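PDB 2ZZI: metallo-beta-lactamase superfamily protein, which binds two metal ions in a metallo-beta-lactamase fold and is probably a hydrolase. Local coordinates for residues 14-19 with 179-184; 51-56 with 130-135. All blocks are in the same frame, centred on the assembly; numbering follows the deposited sequence.

Contact 1. Residues 14-19 with 179-184; sequences NAYLVE and RVHPGH. With FE (Fe (III) ion), chain D.
Tyr16 reaches across to the backbone of 179-184 with its phenol oxygen: OH donates to Pro182 O over 2.7 Å, and the acceptor lies close to the ring plane, at the ring's edge. The hydroxyl is tilted 22° from the plane of that carbonyl. With CG anti to the carbonyl carbon (chi1 -60°), the ring is sent toward 179-184. Beside this bond, Tyr16 CZ packs against His181 CB at 3.4 Å, while CE1 comes up to the edge of the imidazole, 3.5 Å from His181 ND1; the ring pair is oblique, neither stacked nor edge-to-face. A second bond joins backbone to backbone: Asn14 N gives its hydrogen to Gly183 O at 2.8 Å. Asn14 CB fits against Pro182 O at 3.3 Å. In the next shell, Phe141 meets Tyr16 edge-to-face and stacks on His181. Successive carbonyls, of Pro182 and Gly183, are thus tied to strand 14-19 just before His184, whose NE2 binds iron at 2.1 Å with Asp58, His59 and Asp144 as further ligands. Strand 14-19 of one sheet meets strand 179-182 of the other at 121°, and the chain after 179-182 delivers His184 to the dinuclear site typical of the metallo-beta-lactamase fold.

Contact 2. Residues 51-56 with 130-135; sequences LLTHAH and VAFYDP. With FE (Fe (III) ion), chain C.
Phe132 takes the apolar part of this contact, received by Leu51 and Thr53. Leu51 CB lies 3.6 Å from Phe132 CZ, and its CD2 branch makes an off-centre CH-pi contact, 4.1 Å from the ring centroid and 29° from the normal. From Thr53 the methyl does the touching, with CG2 3.4 Å from Phe132 CE2 in an oblique approach; chi1 53° sets CG2 anti to the carbonyl carbon, turned to the Phe132 ring, and puts OG1 on the other branch, where it meets His54 ND1 and Asp28. Leu52 O lies at the ring's edge, near its plane.

Among polar contacts, one backbone bond crosses between the segments: Val130 N donates to Thr53 O at 2.8 Å, nearly straight at 165°. The loop that follows strand 50-51, within 51-56, carries the start of the HxHxDH metal-binding motif of the metallo-beta-lactamase superfamily, so this bond ties its entry to strand 130-134 of the other sheet. Thr53 OG1 is the second-shell element, accepting a bent bond from His54 ND1 over 3.2 Å and also bonded to Asp28.

His54 NE2, the other ring nitrogen, binds iron at 2.3 Å, and His56 ND1 binds it at 2.5 Å. His125 and Asp144 are further ligands, and His54 CD2 lies over one face of the His56 imidazole, offset toward its rim.

In the fold
Strand 14-19, and the loop leaving strand 50-51, of one sheet meet strands 179-182 and 130-134 of the other, and each contact leads into one half of the dinuclear centre. The centres of contacts 1 and 2 are 9 Å apart and their nearest atoms about 5 Å apart, without touching. Along the chain, 51-56 and 130-135 are nested between 14-19 and 179-184. Contact 2 supplies His54 and His56 to one iron, contact 1 supplies His184 to the other; the two iron atoms, FE of chain C and FE of chain D, are 3.2 Å apart. Asp144 binds both irons. An acetate, probably from the crystallisation liquor, lies about 3 Å from the His184 side chain, consistent with a pocket there.

Contact 1. Residues 14-19 with 179-184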
loop_
_atom_site.group_PDB
_atom_site.type_symbol
_atom_site.label_atom_id
_atom_site.label_comp_id
_atom_site.label_asym_id
_atom_site.label_seq_id
_atom_site.Cartn_x
_atom_site.Cartn_y
_atom_site.Cartn_z
ATOM N N ASN A 14 -5.457 -0.426 -5.739
ATOM C CA ASN A 14 -5.669 -1.826 -5.362
ATOM C C ASN A 14 -5.542 -2.146 -3.876
ATOM O O ASN A 14 -4.465 -2.526 -3.406
ATOM C CB ASN A 14 -4.728 -2.736 -6.147
ATOM C CG ASN A 14 -5.030 -2.738 -7.620
ATOM O OD1 ASN A 14 -4.221 -3.184 -8.431
ATOM N ND2 ASN A 14 -6.203 -2.227 -7.981
ATOM N N ALA A 15 -6.650 -2.017 -3.148
ATOM C CA ALA A 15 -6.703 -2.402 -1.743
ATOM C C ALA A 15 -6.723 -3.916 -1.637
ATOM O O ALA A 15 -7.299 -4.588 -2.488
ATOM C CB ALA A 15 -7.930 -1.813 -1.083
ATOM N N TYR A 16 -6.093 -4.457 -0.602
ATOM C CA TYR A 16 -6.051 -5.905 -0.420
ATOM C C TYR A 16 -6.523 -6.334 0.969
ATOM O O TYR A 16 -6.140 -5.739 1.982
ATOM C CB TYR A 16 -4.640 -6.440 -0.649
ATOM C CG TYR A 16 -4.078 -6.185 -2.029
ATOM C CD1 TYR A 16 -4.162 -7.150 -3.021
ATOM C CD2 TYR A 16 -3.442 -4.988 -2.331
ATOM C CE1 TYR A 16 -3.635 -6.929 -4.274
ATOM C CE2 TYR A 16 -2.913 -4.755 -3.585
ATOM C CZ TYR A 16 -3.012 -5.729 -4.554
ATOM O OH TYR A 16 -2.487 -5.508 -5.807
ATOM N N LEU A 17 -7.366 -7.361 1.013
ATOM C CA LEU A 17 -7.665 -8.038 2.259
ATOM C C LEU A 17 -6.784 -9.271 2.241
ATOM O O LEU A 17 -6.818 -10.042 1.289
ATOM C CB LEU A 17 -9.142 -8.425 2.329
ATOM C CG LEU A 17 -9.772 -8.721 3.701
ATOM C CD1 LEU A 17 -9.638 -7.546 4.665
ATOM C CD2 LEU A 17 -11.245 -9.099 3.546
ATOM N N VAL A 18 -5.956 -9.445 3.263
ATOM C CA VAL A 18 -5.115 -10.634 3.320
ATOM C C VAL A 18 -5.395 -11.464 4.562
ATOM O O VAL A 18 -5.680 -10.928 5.639
ATOM C CB VAL A 18 -3.614 -10.300 3.270
ATOM C CG1 VAL A 18 -2.792 -11.583 3.175
ATOM C CG2 VAL A 18 -3.321 -9.391 2.098
ATOM N N GLU A 19 -5.308 -12.778 4.404
ATOM C CA GLU A 19 -5.546 -13.676 5.508
ATOM C C GLU A 19 -4.231 -14.259 5.981
ATOM O O GLU A 19 -3.536 -14.943 5.227
ATOM C CB GLU A 19 -6.502 -14.788 5.095
ATOM C CG GLU A 19 -6.690 -15.843 6.166
ATOM C CD GLU A 19 -8.048 -16.505 6.084
ATOM O OE1 GLU A 19 -8.648 -16.492 4.984
ATOM O OE2 GLU A 19 -8.510 -17.028 7.124
ATOM N N ARG A 179 5.264 -13.089 -6.212
ATOM C CA ARG A 179 4.070 -12.440 -6.728
ATOM C C ARG A 179 4.010 -10.980 -6.276
ATOM O O ARG A 179 3.985 -10.694 -5.080
ATOM C CB ARG A 179 2.854 -13.163 -6.150
ATOM C CG ARG A 179 1.622 -13.254 -7.034
ATOM C CD ARG A 179 1.780 -12.528 -8.348
ATOM N NE ARG A 179 0.477 -12.109 -8.858
ATOM C CZ ARG A 179 -0.213 -12.759 -9.790
ATOM N NH1 ARG A 179 0.281 -13.867 -10.333
ATOM N NH2 ARG A 179 -1.400 -12.294 -10.179
ATOM N N VAL A 180 3.967 -10.055 -7.231
ATOM C CA VAL A 180 3.828 -8.639 -6.911
ATOM C C VAL A 180 2.357 -8.241 -6.866
ATOM O O VAL A 180 1.602 -8.546 -7.784
ATOM C CB VAL A 180 4.553 -7.755 -7.947
ATOM C CG1 VAL A 180 4.558 -6.296 -7.499
ATOM C CG2 VAL A 180 5.976 -8.258 -8.179
ATOM N N HIS A 181 1.959 -7.570 -5.788
ATOM C CA HIS A 181 0.623 -6.990 -5.672
ATOM C C HIS A 181 0.745 -5.477 -5.570
ATOM O O HIS A 181 0.926 -4.933 -4.479
ATOM C CB HIS A 181 -0.100 -7.530 -4.438
ATOM C CG HIS A 181 -0.290 -9.012 -4.456
ATOM N ND1 HIS A 181 -1.501 -9.604 -4.738
ATOM C CD2 HIS A 181 0.587 -10.023 -4.250
ATOM C CE1 HIS A 181 -1.365 -10.917 -4.701
ATOM N NE2 HIS A 181 -0.107 -11.197 -4.408
ATOM N N PRO A 182 0.634 -4.789 -6.712
ATOM C CA PRO A 182 0.891 -3.366 -6.805
ATOM C C PRO A 182 -0.355 -2.570 -6.470
ATOM O O PRO A 182 -1.444 -3.125 -6.454
ATOM C CB PRO A 182 1.246 -3.190 -8.279
ATOM C CG PRO A 182 0.442 -4.241 -8.979
ATOM C CD PRO A 182 0.158 -5.346 -7.989
ATOM N N GLY A 183 -0.193 -1.279 -6.206
ATOM C CA GLY A 183 -1.311 -0.444 -5.803
ATOM C C GLY A 183 -2.141 0.002 -6.983
ATOM O O GLY A 183 -3.144 0.687 -6.819
ATOM N N HIS A 184 -1.716 -0.389 -8.180
ATOM C CA HIS A 184 -2.393 0.007 -9.411
ATOM C C HIS A 184 -2.135 -1.014 -10.507
ATOM O O HIS A 184 -1.005 -1.459 -10.699
ATOM C CB HIS A 184 -1.884 1.364 -9.910
ATOM C CG HIS A 184 -2.100 2.498 -8.957
ATOM N ND1 HIS A 184 -3.251 3.257 -8.951
ATOM C CD2 HIS A 184 -1.293 3.034 -8.011
ATOM C CE1 HIS A 184 -3.152 4.196 -8.028
ATOM N NE2 HIS A 184 -1.972 4.085 -7.445
HETATM FE FE FE D . -1.062 5.396 -6.075
HETATM O O HOH W 1 0.144 7.367 -5.180
#

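Contact 2. Residues 51-56 with 130-135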
loop_
_atom_site.group_PDB
_atom_site.type_symbol
_atom_site.label_atom_id
_atom_site.label_comp_id
_atom_site.label_asym_id
_atom_site.label_seq_id
_atom_site.Cartn_x
_atom_site.Cartn_y
_atom_site.Cartn_z
ATOM N N LEU A 51 -3.225 -1.538 7.117
ATOM C CA LEU A 51 -1.819 -1.289 6.780
ATOM C C LEU A 51 -1.672 -0.406 5.538
ATOM O O LEU A 51 -2.337 -0.618 4.522
ATOM C CB LEU A 51 -1.060 -2.600 6.582
ATOM C CG LEU A 51 -0.627 -3.249 7.890
ATOM C CD1 LEU A 51 -1.832 -3.417 8.799
ATOM C CD2 LEU A 51 0.082 -4.576 7.656
ATOM N N LEU A 52 -0.788 0.581 5.631
ATOM C CA LEU A 52 -0.578 1.523 4.546
ATOM C C LEU A 52 0.835 1.409 4.004
ATOM O O LEU A 52 1.800 1.526 4.752
ATOM C CB LEU A 52 -0.833 2.941 5.043
ATOM C CG LEU A 52 -2.191 3.117 5.719
ATOM C CD1 LEU A 52 -2.399 4.558 6.149
ATOM C CD2 LEU A 52 -3.289 2.671 4.769
ATOM N N THR A 53 0.953 1.172 2.702
ATOM C CA THR A 53 2.258 1.074 2.059
ATOM C C THR A 53 2.887 2.454 1.952
ATOM O O THR A 53 4.099 2.603 2.088
ATOM C CB THR A 53 2.160 0.452 0.661
ATOM O OG1 THR A 53 1.183 1.163 -0.105
ATOM C CG2 THR A 53 1.752 -0.994 0.753
ATOM N N HIS A 54 2.049 3.456 1.695
ATOM C CA HIS A 54 2.454 4.860 1.757
ATOM C C HIS A 54 1.226 5.739 1.964
ATOM O O HIS A 54 0.105 5.243 1.962
ATOM C CB HIS A 54 3.276 5.290 0.529
ATOM C CG HIS A 54 2.555 5.157 -0.777
ATOM N ND1 HIS A 54 2.233 3.937 -1.332
ATOM C CD2 HIS A 54 2.124 6.095 -1.655
ATOM C CE1 HIS A 54 1.619 4.129 -2.486
ATOM N NE2 HIS A 54 1.543 5.429 -2.706
ATOM N N ALA A 55 1.426 7.037 2.155
ATOM C CA ALA A 55 0.338 7.892 2.619
ATOM C C ALA A 55 -0.267 8.744 1.518
ATOM O O ALA A 55 -0.853 9.797 1.791
ATOM C CB ALA A 55 0.811 8.774 3.770
ATOM N N HIS A 56 -0.126 8.295 0.276
ATOM C CA HIS A 56 -0.675 9.039 -0.850
ATOM C C HIS A 56 -2.194 8.965 -0.798
ATOM O O HIS A 56 -2.755 7.924 -0.470
ATOM C CB HIS A 56 -0.122 8.508 -2.176
ATOM C CG HIS A 56 1.254 9.010 -2.500
ATOM N ND1 HIS A 56 1.787 8.959 -3.769
ATOM C CD2 HIS A 56 2.196 9.593 -1.719
ATOM C CE1 HIS A 56 3.003 9.476 -3.755
ATOM N NE2 HIS A 56 3.274 9.870 -2.524
ATOM N N VAL A 130 6.751 1.630 2.225
ATOM C CA VAL A 130 7.189 0.304 2.645
ATOM C C VAL A 130 6.642 -0.777 1.721
ATOM O O VAL A 130 5.824 -0.507 0.841
ATOM C CB VAL A 130 6.739 -0.015 4.086
ATOM C CG1 VAL A 130 7.145 1.109 5.039
ATOM C CG2 VAL A 130 5.231 -0.241 4.131
ATOM N N ALA A 131 7.110 -2.001 1.925
ATOM C CA ALA A 131 6.550 -3.154 1.242
ATOM C C ALA A 131 6.231 -4.236 2.274
ATOM O O ALA A 131 6.963 -4.409 3.252
ATOM C CB ALA A 131 7.513 -3.671 0.189
ATOM N N PHE A 132 5.131 -4.949 2.066
ATOM C CA PHE A 132 4.741 -6.023 2.971
ATOM C C PHE A 132 5.065 -7.373 2.352
ATOM O O PHE A 132 4.401 -7.815 1.426
ATOM C CB PHE A 132 3.253 -5.913 3.310
ATOM C CG PHE A 132 2.882 -4.608 3.955
ATOM C CD1 PHE A 132 3.264 -4.329 5.256
ATOM C CD2 PHE A 132 2.161 -3.653 3.260
ATOM C CE1 PHE A 132 2.934 -3.121 5.850
ATOM C CE2 PHE A 132 1.822 -2.441 3.853
ATOM C CZ PHE A 132 2.210 -2.176 5.147
ATOM N N TYR A 133 6.104 -8.023 2.855
ATOM C CA TYR A 133 6.534 -9.297 2.295
ATOM C C TYR A 133 5.921 -10.486 3.044
ATOM O O TYR A 133 6.031 -10.588 4.271
ATOM C CB TYR A 133 8.058 -9.384 2.312
ATOM C CG TYR A 133 8.627 -10.602 1.624
ATOM C CD1 TYR A 133 9.189 -10.507 0.359
ATOM C CD2 TYR A 133 8.619 -11.847 2.247
ATOM C CE1 TYR A 133 9.722 -11.613 -0.272
ATOM C CE2 TYR A 133 9.149 -12.966 1.622
ATOM C CZ TYR A 133 9.702 -12.841 0.362
ATOM O OH TYR A 133 10.239 -13.943 -0.267
ATOM N N ASP A 134 5.270 -11.378 2.298
ATOM C CA ASP A 134 4.664 -12.580 2.872
ATOM C C ASP A 134 5.340 -13.823 2.312
ATOM O O ASP A 134 4.901 -14.369 1.305
ATOM C CB ASP A 134 3.159 -12.629 2.573
ATOM C CG ASP A 134 2.386 -13.491 3.572
ATOM O OD1 ASP A 134 2.801 -13.549 4.749
ATOM O OD2 ASP A 134 1.357 -14.093 3.189
ATOM N N PRO A 135 6.417 -14.275 2.971
ATOM C CA PRO A 135 7.167 -15.461 2.548
ATOM C C PRO A 135 6.293 -16.717 2.599
ATOM O O PRO A 135 6.464 -17.631 1.780
ATOM C CB PRO A 135 8.291 -15.553 3.588
ATOM C CG PRO A 135 7.722 -14.879 4.806
ATOM C CD PRO A 135 6.903 -13.742 4.257
HETATM FE FE FE C . 1.538 6.619 -4.623
HETATM O O HOH W 1 0.144 7.367 -5.180
#